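Side-chain contact in xylosidase (Xanthomonas axonopodis pv. citri, PDB 6XN2), which probably hydrolyses beta-1,4-linked xylosides from their non-reducing ends as a family 43 glycoside hydrolase, and binds xylopyranose units in its pocket: residues P41-H45 and L46-D50. Sequence-based numbering, arbitrary orientation.
With XYP (beta-D-xylopyranose), chain E.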
ATOM      1  N   PRO A  41     -17.108  -3.159  -6.267  1.00 32.53           N
ATOM      2  CA  PRO A  41     -15.911  -3.946  -6.443  1.00 34.10           C
ATOM      3  C   PRO A  41     -15.490  -3.958  -7.907  1.00 37.30           C
ATOM      4  O   PRO A  41     -16.279  -4.242  -8.756  1.00 35.81           O
ATOM      5  CB  PRO A  41     -16.353  -5.319  -6.046  1.00 34.59           C
ATOM      6  CG  PRO A  41     -17.567  -5.149  -5.260  1.00 35.85           C
ATOM      7  CD  PRO A  41     -18.211  -3.937  -5.733  1.00 38.19           C
ATOM      8  N   LEU A  42     -14.251  -3.630  -8.187  1.00 33.74           N
ATOM      9  CA  LEU A  42     -13.783  -3.587  -9.543  1.00 33.80           C
ATOM     10  C   LEU A  42     -13.773  -4.946 -10.139  1.00 35.53           C
ATOM     11  O   LEU A  42     -13.869  -5.111 -11.315  1.00 36.96           O
ATOM     12  CB  LEU A  42     -12.374  -3.026  -9.594  1.00 32.25           C
ATOM     13  CG  LEU A  42     -12.296  -1.574  -9.258  1.00 35.90           C
ATOM     14  CD1 LEU A  42     -10.871  -1.133  -9.106  1.00 37.27           C
ATOM     15  CD2 LEU A  42     -12.996  -0.766 -10.314  1.00 36.74           C
ATOM     16  N   VAL A  43     -13.650  -5.961  -9.307  1.00 34.26           N
ATOM     17  CA  VAL A  43     -13.729  -7.339  -9.742  1.00 33.74           C
ATOM     18  C   VAL A  43     -14.407  -8.163  -8.683  1.00 38.03           C
ATOM     19  O   VAL A  43     -14.324  -7.861  -7.543  1.00 34.31           O
ATOM     20  CB  VAL A  43     -12.404  -8.009 -10.048  1.00 38.77           C
ATOM     21  CG1 VAL A  43     -11.849  -7.600 -11.382  1.00 39.15           C
ATOM     22  CG2 VAL A  43     -11.425  -7.797  -8.949  1.00 40.02           C
ATOM     23  N   THR A  44     -15.097  -9.209  -9.089  1.00 37.07           N
ATOM     24  CA  THR A  44     -15.789 -10.031  -8.140  1.00 34.29           C
ATOM     25  C   THR A  44     -15.538 -11.477  -8.295  1.00 37.04           C
ATOM     26  O   THR A  44     -16.007 -12.217  -7.510  1.00 38.97           O
ATOM     27  CB  THR A  44     -17.308  -9.908  -8.235  1.00 35.40           C
ATOM     28  OG1 THR A  44     -17.717 -10.223  -9.553  1.00 36.42           O
ATOM     29  CG2 THR A  44     -17.742  -8.571  -7.905  1.00 34.89           C
ATOM     30  N   HIS A  45     -14.794 -11.897  -9.293  1.00 35.90           N
ATOM     31  CA  HIS A  45     -14.547 -13.315  -9.472  1.00 37.85           C
ATOM     32  C   HIS A  45     -13.429 -13.869  -8.618  1.00 41.14           C
ATOM     33  O   HIS A  45     -13.226 -15.034  -8.567  1.00 36.97           O
ATOM     34  CB  HIS A  45     -14.329 -13.673 -10.920  1.00 37.17           C
ATOM     35  CG  HIS A  45     -13.183 -12.971 -11.551  1.00 41.34           C
ATOM     36  ND1 HIS A  45     -13.231 -11.655 -11.913  1.00 43.15           N
ATOM     37  CD2 HIS A  45     -11.959 -13.409 -11.903  1.00 47.15           C
ATOM     38  CE1 HIS A  45     -12.088 -11.307 -12.460  1.00 46.72           C
ATOM     39  NE2 HIS A  45     -11.297 -12.355 -12.466  1.00 44.95           N
ATOM     40  N   LEU A  46     -12.693 -12.977  -7.991  1.00 35.28           N
ATOM     41  CA  LEU A  46     -11.663 -13.322  -7.065  1.00 37.17           C
ATOM     42  C   LEU A  46     -11.583 -12.226  -6.016  1.00 33.55           C
ATOM     43  O   LEU A  46     -11.964 -11.134  -6.253  1.00 33.52           O
ATOM     44  CB  LEU A  46     -10.350 -13.535  -7.775  1.00 36.87           C
ATOM     45  CG  LEU A  46      -9.449 -12.384  -8.119  1.00 36.02           C
ATOM     46  CD1 LEU A  46      -8.106 -12.925  -8.525  1.00 36.29           C
ATOM     47  CD2 LEU A  46     -10.014 -11.597  -9.249  1.00 41.45           C
ATOM     48  N   TYR A  47     -11.147 -12.571  -4.830  1.00 30.35           N
ATOM     49  CA  TYR A  47     -10.977 -11.572  -3.792  1.00 31.44           C
ATOM     50  C   TYR A  47      -9.650 -10.849  -3.991  1.00 30.58           C
ATOM     51  O   TYR A  47      -8.627 -11.476  -4.268  1.00 36.62           O
ATOM     52  CB  TYR A  47     -11.047 -12.212  -2.403  1.00 30.33           C
ATOM     53  CG  TYR A  47     -12.443 -12.633  -1.994  1.00 32.95           C
ATOM     54  CD1 TYR A  47     -13.431 -11.684  -1.757  1.00 34.88           C
ATOM     55  CD2 TYR A  47     -12.772 -13.975  -1.838  1.00 34.82           C
ATOM     56  CE1 TYR A  47     -14.712 -12.056  -1.383  1.00 32.99           C
ATOM     57  CE2 TYR A  47     -14.051 -14.361  -1.458  1.00 35.29           C
ATOM     58  CZ  TYR A  47     -15.014 -13.391  -1.229  1.00 34.08           C
ATOM     59  OH  TYR A  47     -16.287 -13.749  -0.853  1.00 37.53           O
ATOM     60  N   THR A  48      -9.677  -9.528  -3.873  1.00 28.18           N
ATOM     61  CA  THR A  48      -8.498  -8.704  -4.119  1.00 31.78           C
ATOM     62  C   THR A  48      -8.344  -7.655  -3.022  1.00 30.66           C
ATOM     63  O   THR A  48      -9.332  -7.193  -2.454  1.00 27.38           O
ATOM     64  CB  THR A  48      -8.575  -7.989  -5.483  1.00 28.68           C
ATOM     65  OG1 THR A  48      -9.770  -7.197  -5.541  1.00 30.42           O
ATOM     66  CG2 THR A  48      -8.579  -8.995  -6.635  1.00 32.16           C
ATOM     67  N   ALA A  49      -7.106  -7.274  -2.722  1.00 26.47           N
ATOM     68  CA  ALA A  49      -6.848  -6.281  -1.679  1.00 26.89           C
ATOM     69  C   ALA A  49      -5.616  -5.454  -2.012  1.00 27.46           C
ATOM     70  O   ALA A  49      -4.924  -5.741  -2.980  1.00 28.23           O
ATOM     71  CB  ALA A  49      -6.678  -6.958  -0.331  1.00 27.56           C
ATOM     72  N   ASP A  50      -5.360  -4.425  -1.206  1.00 24.77           N
ATOM     73  CA  ASP A  50      -4.127  -3.642  -1.289  1.00 26.92           C
ATOM     74  C   ASP A  50      -3.781  -3.177  -2.706  1.00 26.56           C
ATOM     75  O   ASP A  50      -2.715  -3.514  -3.226  1.00 27.25           O
ATOM     76  CB  ASP A  50      -2.964  -4.465  -0.750  1.00 24.50           C
ATOM     77  CG  ASP A  50      -3.321  -5.229   0.521  1.00 31.43           C
ATOM     78  OD1 ASP A  50      -3.940  -4.647   1.435  1.00 29.24           O
ATOM     79  OD2 ASP A  50      -2.971  -6.419   0.599  1.00 28.67           O
TER
HETATM   80  O1  XYP E 402      -2.003  -6.176   7.518  1.00 38.05           O
HETATM   81  C1  XYP E 402      -2.434  -6.219   6.178  1.00 41.49           C
HETATM   82  C2  XYP E 402      -1.246  -5.927   5.286  1.00 41.04           C
HETATM   83  C3  XYP E 402      -1.475  -6.338   3.866  1.00 36.80           C
HETATM   84  C4  XYP E 402      -2.029  -7.745   3.808  1.00 39.65           C
HETATM   85  C5  XYP E 402      -3.269  -7.825   4.650  1.00 38.44           C
HETATM   86  O2  XYP E 402      -0.905  -4.547   5.262  1.00 38.59           O
HETATM   87  O3  XYP E 402      -0.188  -6.273   3.328  1.00 35.56           O
HETATM   88  O4  XYP E 402      -2.385  -8.063   2.501  1.00 38.52           O
HETATM   89  O5  XYP E 402      -2.979  -7.498   5.979  1.00 41.42           O
HETATM   90  O   HOH W   1     -12.246  -8.627  -5.653  1.00 28.46           O
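Leu46 lays one methyl over the imidazole of His45. Its CD2 stands 3.7 Å from the ring centroid and 18° off the normal, a CH-pi contact shifted toward the rim, with NE2 the nearest ring atom at 3.5 Å. The two side chains run next to each other in the same direction; in both, a positive chi1 (59° in His45, 84° in Leu46) tucks CG back over its own backbone, which helps bring the methyl over the ring. The ring's far nitrogen, NE2, is hydrogen-bonded to the carboxylate of Asp100, which helps hold the imidazole in this orientation.

Val43 reaches in from the same loop. Its CG2 lies 4.1 Å from Leu46 CD2 and also touches Thr48, whose side chain it meets at about a right angle, 3.8 Å from OG1 and slightly farther from the methyl CG2. Thr48 OG1 donates to a water that in turn gives its hydrogens to Val43 O and, at 2.6 Å, to Leu46 O. One water thus ties the loop to the start of the strand, and OG1 is further bonded to the backbone N of Ile337.

This is the entry into the first blade of the five-bladed beta-propeller of family 43: residues 41-45 come in as loop, and residues 47-49 lead to the central pocket. There the chain bends sharply at Asp50, then continues as the innermost strand of the blade's four-stranded antiparallel sheet. Asp50 OD2 accepts a hydrogen bond of 2.6 Å from O4 of the bound xylopyranose. Ser65 OG bonds to that same oxygen of Asp50, while Asp170, Glu257 and the backbone N of Ala119 hold the sugar from elsewhere in the pocket.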